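Local coordinates for protein guanylate kinase (Stenotrophomonas maltophilia, PDB 6WCT) that catalyses the ATP-dependent phosphorylation of GMP to GDP, yielding ADP, and so probably serves to recycle GMP, at residues A28-A33 with G167-E172; A91-D96 with D120-Q125. One frame throughout, in Å; residues are numbered along the deposited sequence.

Contact 1 of 2, residues A28-A33 with G167-E172. With 5GP (guanosine-5'-monophosphate), chain E; PO4 (phosphate ion), chain F.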
# COMPACT_ATOMS: atom_id res chain seq x y z
N ALA A 28 -12.81 1.31 7.56
CA ALA A 28 -14.26 1.33 7.57
C ALA A 28 -14.80 -0.02 7.13
O ALA A 28 -14.18 -0.73 6.33
CB ALA A 28 -14.80 2.39 6.65
N ALA A 29 -15.99 -0.32 7.60
CA ALA A 29 -16.67 -1.57 7.31
C ALA A 29 -18.05 -1.50 7.93
O ALA A 29 -18.20 -0.91 9.01
CB ALA A 29 -15.91 -2.77 7.88
N PRO A 30 -19.07 -2.10 7.33
CA PRO A 30 -20.33 -2.25 8.05
C PRO A 30 -20.07 -3.11 9.27
O PRO A 30 -19.23 -4.01 9.25
CB PRO A 30 -21.24 -2.94 7.04
CG PRO A 30 -20.29 -3.71 6.14
CD PRO A 30 -19.07 -2.82 6.04
N SER A 31 -20.83 -2.85 10.34
CA SER A 31 -20.75 -3.71 11.51
C SER A 31 -21.11 -5.14 11.13
O SER A 31 -21.95 -5.38 10.26
CB SER A 31 -21.68 -3.20 12.61
OG SER A 31 -21.16 -2.01 13.19
N GLY A 32 -20.43 -6.09 11.77
CA GLY A 32 -20.63 -7.49 11.46
C GLY A 32 -19.80 -8.02 10.31
O GLY A 32 -19.94 -9.19 9.95
N ALA A 33 -18.92 -7.19 9.72
CA ALA A 33 -17.97 -7.65 8.72
C ALA A 33 -16.67 -8.14 9.35
O ALA A 33 -15.84 -8.73 8.65
CB ALA A 33 -17.66 -6.54 7.71
N GLY A 167 -29.83 -3.51 6.15
CA GLY A 167 -30.05 -2.41 5.23
C GLY A 167 -29.06 -1.29 5.47
O GLY A 167 -28.51 -0.72 4.52
N ALA A 168 -28.81 -0.97 6.74
CA ALA A 168 -27.82 0.05 7.06
C ALA A 168 -26.42 -0.37 6.61
O ALA A 168 -25.60 0.50 6.27
CB ALA A 168 -27.84 0.32 8.56
N ALA A 169 -26.12 -1.67 6.64
CA ALA A 169 -24.82 -2.16 6.19
C ALA A 169 -24.62 -1.89 4.70
O ALA A 169 -23.56 -1.42 4.28
CB ALA A 169 -24.68 -3.64 6.50
N ARG A 170 -25.65 -2.19 3.89
CA ARG A 170 -25.56 -1.92 2.46
C ARG A 170 -25.39 -0.43 2.18
O ARG A 170 -24.63 -0.04 1.29
CB ARG A 170 -26.82 -2.43 1.77
CG ARG A 170 -26.80 -2.34 0.25
CD ARG A 170 -28.16 -2.69 -0.33
NE ARG A 170 -29.04 -1.52 -0.23
CZ ARG A 170 -29.19 -0.60 -1.18
NH1 ARG A 170 -28.54 -0.70 -2.34
NH2 ARG A 170 -30.00 0.42 -0.96
N ASP A 171 -26.09 0.41 2.94
CA ASP A 171 -25.92 1.86 2.80
C ASP A 171 -24.48 2.27 3.03
O ASP A 171 -23.96 3.15 2.34
CB ASP A 171 -26.85 2.61 3.75
CG ASP A 171 -28.32 2.47 3.38
OD1 ASP A 171 -28.63 2.30 2.18
OD2 ASP A 171 -29.17 2.52 4.29
N GLU A 172 -23.80 1.65 4.01
CA GLU A 172 -22.40 2.01 4.24
C GLU A 172 -21.53 1.52 3.09
O GLU A 172 -20.65 2.24 2.63
CB GLU A 172 -21.89 1.46 5.59
CG GLU A 172 -22.41 2.20 6.84
CD GLU A 172 -21.88 1.59 8.16
OE1 GLU A 172 -20.75 1.05 8.15
OE2 GLU A 172 -22.60 1.64 9.20
P 5GP E . -22.22 0.46 15.13
O1P 5GP E . -21.23 0.22 16.24
O2P 5GP E . -22.89 -0.79 14.58
O3P 5GP E . -23.27 1.49 15.44
O5' 5GP E . -21.43 1.12 13.94
C5' 5GP E . -22.12 1.82 12.92
C4' 5GP E . -21.15 2.55 12.04
O4' 5GP E . -20.69 3.74 12.73
C3' 5GP E . -19.88 1.74 11.70
O3' 5GP E . -19.55 1.92 10.33
C2' 5GP E . -18.81 2.42 12.53
O2' 5GP E . -17.50 2.33 12.01
C1' 5GP E . -19.31 3.85 12.54
N9 5GP E . -18.74 4.67 13.59
C8 5GP E . -18.20 4.23 14.77
N7 5GP E . -17.57 5.16 15.44
C5 5GP E . -17.72 6.30 14.66
C6 5GP E . -17.22 7.60 14.83
O6 5GP E . -16.52 7.99 15.76
N1 5GP E . -17.57 8.44 13.78
C2 5GP E . -18.31 8.06 12.69
N2 5GP E . -18.53 8.99 11.75
N3 5GP E . -18.78 6.84 12.52
C4 5GP E . -18.45 6.01 13.53
P PO4 F . -17.30 -5.70 14.01
O1 PO4 F . -16.29 -4.72 13.45
O2 PO4 F . -16.61 -6.49 15.09
O3 PO4 F . -17.78 -6.68 12.96
O4 PO4 F . -18.47 -4.92 14.57
O HOH W 1 -22.77 -0.97 10.09
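Pro30 and Ala169 bring the loop 28-33 against one side of the helical segment 167-172, their CA atoms 4.9 Å apart, just where the loop enters a type II turn from Pro30 to Ala33. The apolar part of the contact is small: Pro30 CB rests on Ala169 CB at 3.6 Å. Three residues on, Glu172 reaches alongside the proline. Its CG lies beside the backbone N (chi1 -74°) and the chain beyond is extended, which carries the carboxylate to the backbone side of Pro30, beside the ribose. There OE1 accepts from the ribose O3' of GMP at 2.6 Å, with Pro30 CA 3.3 Å away. Ala29 O also lies 3.3 Å from OE1, but both are acceptors, and each has its own donor: the ribose hydroxyl for OE1, Lys35 NZ for the carbonyl. The other carboxylate oxygen, OE2, is bridged to the loop by a water that donates to it (2.8 Å) and accepts from Ser31 N; OE2 is held as well by His94 NE2. On the loop side, Ser31 OG bonds the GMP phosphate oxygen O2P at 2.5 Å, and Gly32 N donates to a phosphate ion, with a phi of 86° that suits a glycine in this turn. From Ala29 on, the loop begins what is, as in related kinases, the Walker A P-loop between strand 24-28 and helix 35-45. Strand 135-140 packs beside it, with Phe138 against Pro30 and Ile139 against Ala29, while helix 159-173 lies against the loop at Pro30 and sends Glu172 along it to the ribose.

Contact 2 of 2, residues A91-D96 with D120-Q125. With 5GP (guanosine-5'-monophosphate), chain E.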
# COMPACT_ATOMS: atom_id res chain seq x y z
N ALA A 91 -20.88 12.51 12.98
CA ALA A 91 -21.87 12.28 11.94
C ALA A 91 -23.08 11.59 12.54
O ALA A 91 -23.00 10.90 13.56
CB ALA A 91 -21.28 11.45 10.80
N TRP A 92 -24.20 11.78 11.87
CA TRP A 92 -25.45 11.12 12.17
C TRP A 92 -25.41 9.79 11.44
O TRP A 92 -25.50 9.75 10.21
CB TRP A 92 -26.62 11.99 11.73
CG TRP A 92 -27.99 11.55 12.15
CD1 TRP A 92 -28.95 10.97 11.37
CD2 TRP A 92 -28.57 11.66 13.47
NE1 TRP A 92 -30.08 10.72 12.11
CE2 TRP A 92 -29.87 11.14 13.40
CE3 TRP A 92 -28.10 12.15 14.69
CZ2 TRP A 92 -30.72 11.09 14.51
CZ3 TRP A 92 -28.95 12.11 15.80
CH2 TRP A 92 -30.24 11.58 15.69
N VAL A 93 -25.26 8.71 12.19
CA VAL A 93 -25.01 7.40 11.60
C VAL A 93 -26.19 6.53 11.99
O VAL A 93 -26.36 6.20 13.18
CB VAL A 93 -23.68 6.79 12.09
CG1 VAL A 93 -23.48 5.40 11.52
CG2 VAL A 93 -22.53 7.71 11.74
N HIS A 94 -27.00 6.16 11.01
CA HIS A 94 -28.11 5.24 11.21
C HIS A 94 -29.03 5.69 12.35
O HIS A 94 -29.50 4.89 13.15
CB HIS A 94 -27.55 3.84 11.43
CG HIS A 94 -26.59 3.44 10.36
ND1 HIS A 94 -26.68 3.91 9.07
CD2 HIS A 94 -25.47 2.67 10.41
CE1 HIS A 94 -25.69 3.42 8.35
NE2 HIS A 94 -24.94 2.66 9.14
N GLY A 95 -29.30 7.00 12.39
CA GLY A 95 -30.21 7.59 13.36
C GLY A 95 -29.66 7.84 14.75
O GLY A 95 -30.45 8.06 15.68
N ASP A 96 -28.34 7.86 14.92
CA ASP A 96 -27.73 8.26 16.18
C ASP A 96 -26.42 8.98 15.89
O ASP A 96 -25.87 8.87 14.79
CB ASP A 96 -27.47 7.06 17.10
CG ASP A 96 -28.74 6.48 17.71
OD1 ASP A 96 -29.32 7.12 18.62
OD2 ASP A 96 -29.14 5.38 17.26
N ASP A 120 -17.47 5.71 9.78
CA ASP A 120 -18.26 5.46 8.58
C ASP A 120 -17.78 6.36 7.45
O ASP A 120 -16.80 7.11 7.58
CB ASP A 120 -19.75 5.66 8.86
CG ASP A 120 -20.17 7.12 8.73
OD1 ASP A 120 -19.41 7.99 9.20
OD2 ASP A 120 -21.25 7.40 8.14
N TRP A 121 -18.45 6.26 6.30
CA TRP A 121 -18.02 7.03 5.15
C TRP A 121 -18.20 8.52 5.36
O TRP A 121 -17.40 9.31 4.84
CB TRP A 121 -18.77 6.59 3.90
CG TRP A 121 -20.27 6.81 3.91
CD1 TRP A 121 -21.22 5.92 4.31
CD2 TRP A 121 -20.98 7.99 3.49
NE1 TRP A 121 -22.47 6.46 4.17
CE2 TRP A 121 -22.36 7.74 3.67
CE3 TRP A 121 -20.59 9.24 3.00
CZ2 TRP A 121 -23.35 8.67 3.35
CZ3 TRP A 121 -21.59 10.19 2.70
CH2 TRP A 121 -22.94 9.89 2.88
N GLN A 122 -19.26 8.92 6.08
CA GLN A 122 -19.48 10.34 6.35
C GLN A 122 -18.34 10.90 7.17
O GLN A 122 -17.82 11.98 6.88
CB GLN A 122 -20.80 10.54 7.09
CG GLN A 122 -22.03 10.08 6.38
CD GLN A 122 -23.23 10.11 7.29
OE1 GLN A 122 -24.08 10.99 7.18
NE2 GLN A 122 -23.31 9.14 8.20
N GLY A 123 -17.94 10.18 8.22
CA GLY A 123 -16.80 10.60 9.00
C GLY A 123 -15.52 10.60 8.19
O GLY A 123 -14.74 11.56 8.24
N ALA A 124 -15.31 9.56 7.37
CA ALA A 124 -14.10 9.48 6.56
C ALA A 124 -13.97 10.68 5.63
O ALA A 124 -12.86 11.17 5.39
CB ALA A 124 -14.08 8.21 5.72
N GLN A 125 -15.09 11.14 5.06
CA GLN A 125 -15.06 12.30 4.18
C GLN A 125 -14.66 13.55 4.94
O GLN A 125 -13.88 14.37 4.42
CB GLN A 125 -16.42 12.50 3.52
CG GLN A 125 -16.71 11.45 2.48
CD GLN A 125 -17.88 11.84 1.62
OE1 GLN A 125 -18.54 12.86 1.86
NE2 GLN A 125 -18.14 11.04 0.59
P 5GP E . -22.22 0.46 15.13
O1P 5GP E . -21.23 0.22 16.24
O2P 5GP E . -22.89 -0.79 14.58
O3P 5GP E . -23.27 1.49 15.44
O5' 5GP E . -21.43 1.12 13.94
C5' 5GP E . -22.12 1.82 12.92
C4' 5GP E . -21.15 2.55 12.04
O4' 5GP E . -20.69 3.74 12.73
C3' 5GP E . -19.88 1.74 11.70
O3' 5GP E . -19.55 1.92 10.33
C2' 5GP E . -18.81 2.42 12.53
O2' 5GP E . -17.50 2.33 12.01
C1' 5GP E . -19.31 3.85 12.54
N9 5GP E . -18.74 4.67 13.59
C8 5GP E . -18.20 4.23 14.77
N7 5GP E . -17.57 5.16 15.44
C5 5GP E . -17.72 6.30 14.66
C6 5GP E . -17.22 7.60 14.83
O6 5GP E . -16.52 7.99 15.76
N1 5GP E . -17.57 8.44 13.78
C2 5GP E . -18.31 8.06 12.69
N2 5GP E . -18.53 8.99 11.75
N3 5GP E . -18.78 6.84 12.52
C4 5GP E . -18.45 6.01 13.53
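Strand 91-93 and the first turn of helix 121-125 run nearly antiparallel, at 164°, with their axes 8.5 Å apart; Ala91 comes nearest to Gly123 and Val93 to Asp120. Gln122 makes the direct polar link. Its chain is extended beyond CG, and NE2 donates to Trp92 O at 3.0 Å, approaching from above the carbonyl plane. The same nitrogen gives its other N-H to Asp120 OD2 at 2.7 Å, an almost straight bond of 171° on the syn side of the carboxylate, so two acceptors fix the rotation of the amide. Beside this link Ala91 CB packs on Gln122 CB at 3.9 Å, and Val93 CG2 lies 3.8 Å from Asp120 OD2. Asp120 is the N-cap of the helix: OD1 takes Gly123 N at 2.8 Å, while OD2 has a weak bond from Gln122 N. With CG between the backbone N and the carbonyl carbon (chi1 84°), the carboxylate folds back over the helix start. OD1 also receives guanine N2 at 2.9 Å, and Gly123 CA comes within 3.6 Å of that amino group, the glycine letting the helix come this close. Val93 CG1, on the other branch, touches ribose O4'. An acidic N-cap that reads the guanine amino group, walled by a strand of the smaller mixed sheet, makes this part of the GMP-binding site of guanylate kinase.

Overall arrangement
From the N terminus the chain runs through strand 24-28 into the P-loop, the first half of contact 1, then through helix 35-45 and the edge strand 49-51 of the parallel sheet into the mixed sheet. Strand 87-93 supplies the first half of contact 2; after strand 96-101, helix 106-110 and strand 114-117, the start of helix 121-130 closes that loop 24 residues on. Helix 159-173 later returns to the P-loop and closes contact 1, so contact 2 is nested inside it. Their centres lie about 11 Å apart, and Trp121 packs loosely on the backbone of 171-172. Together they tie the P-loop end of the parallel sheet to helix 159-173, and helix 121-130 to the mixed sheet's edge strand, around one GMP.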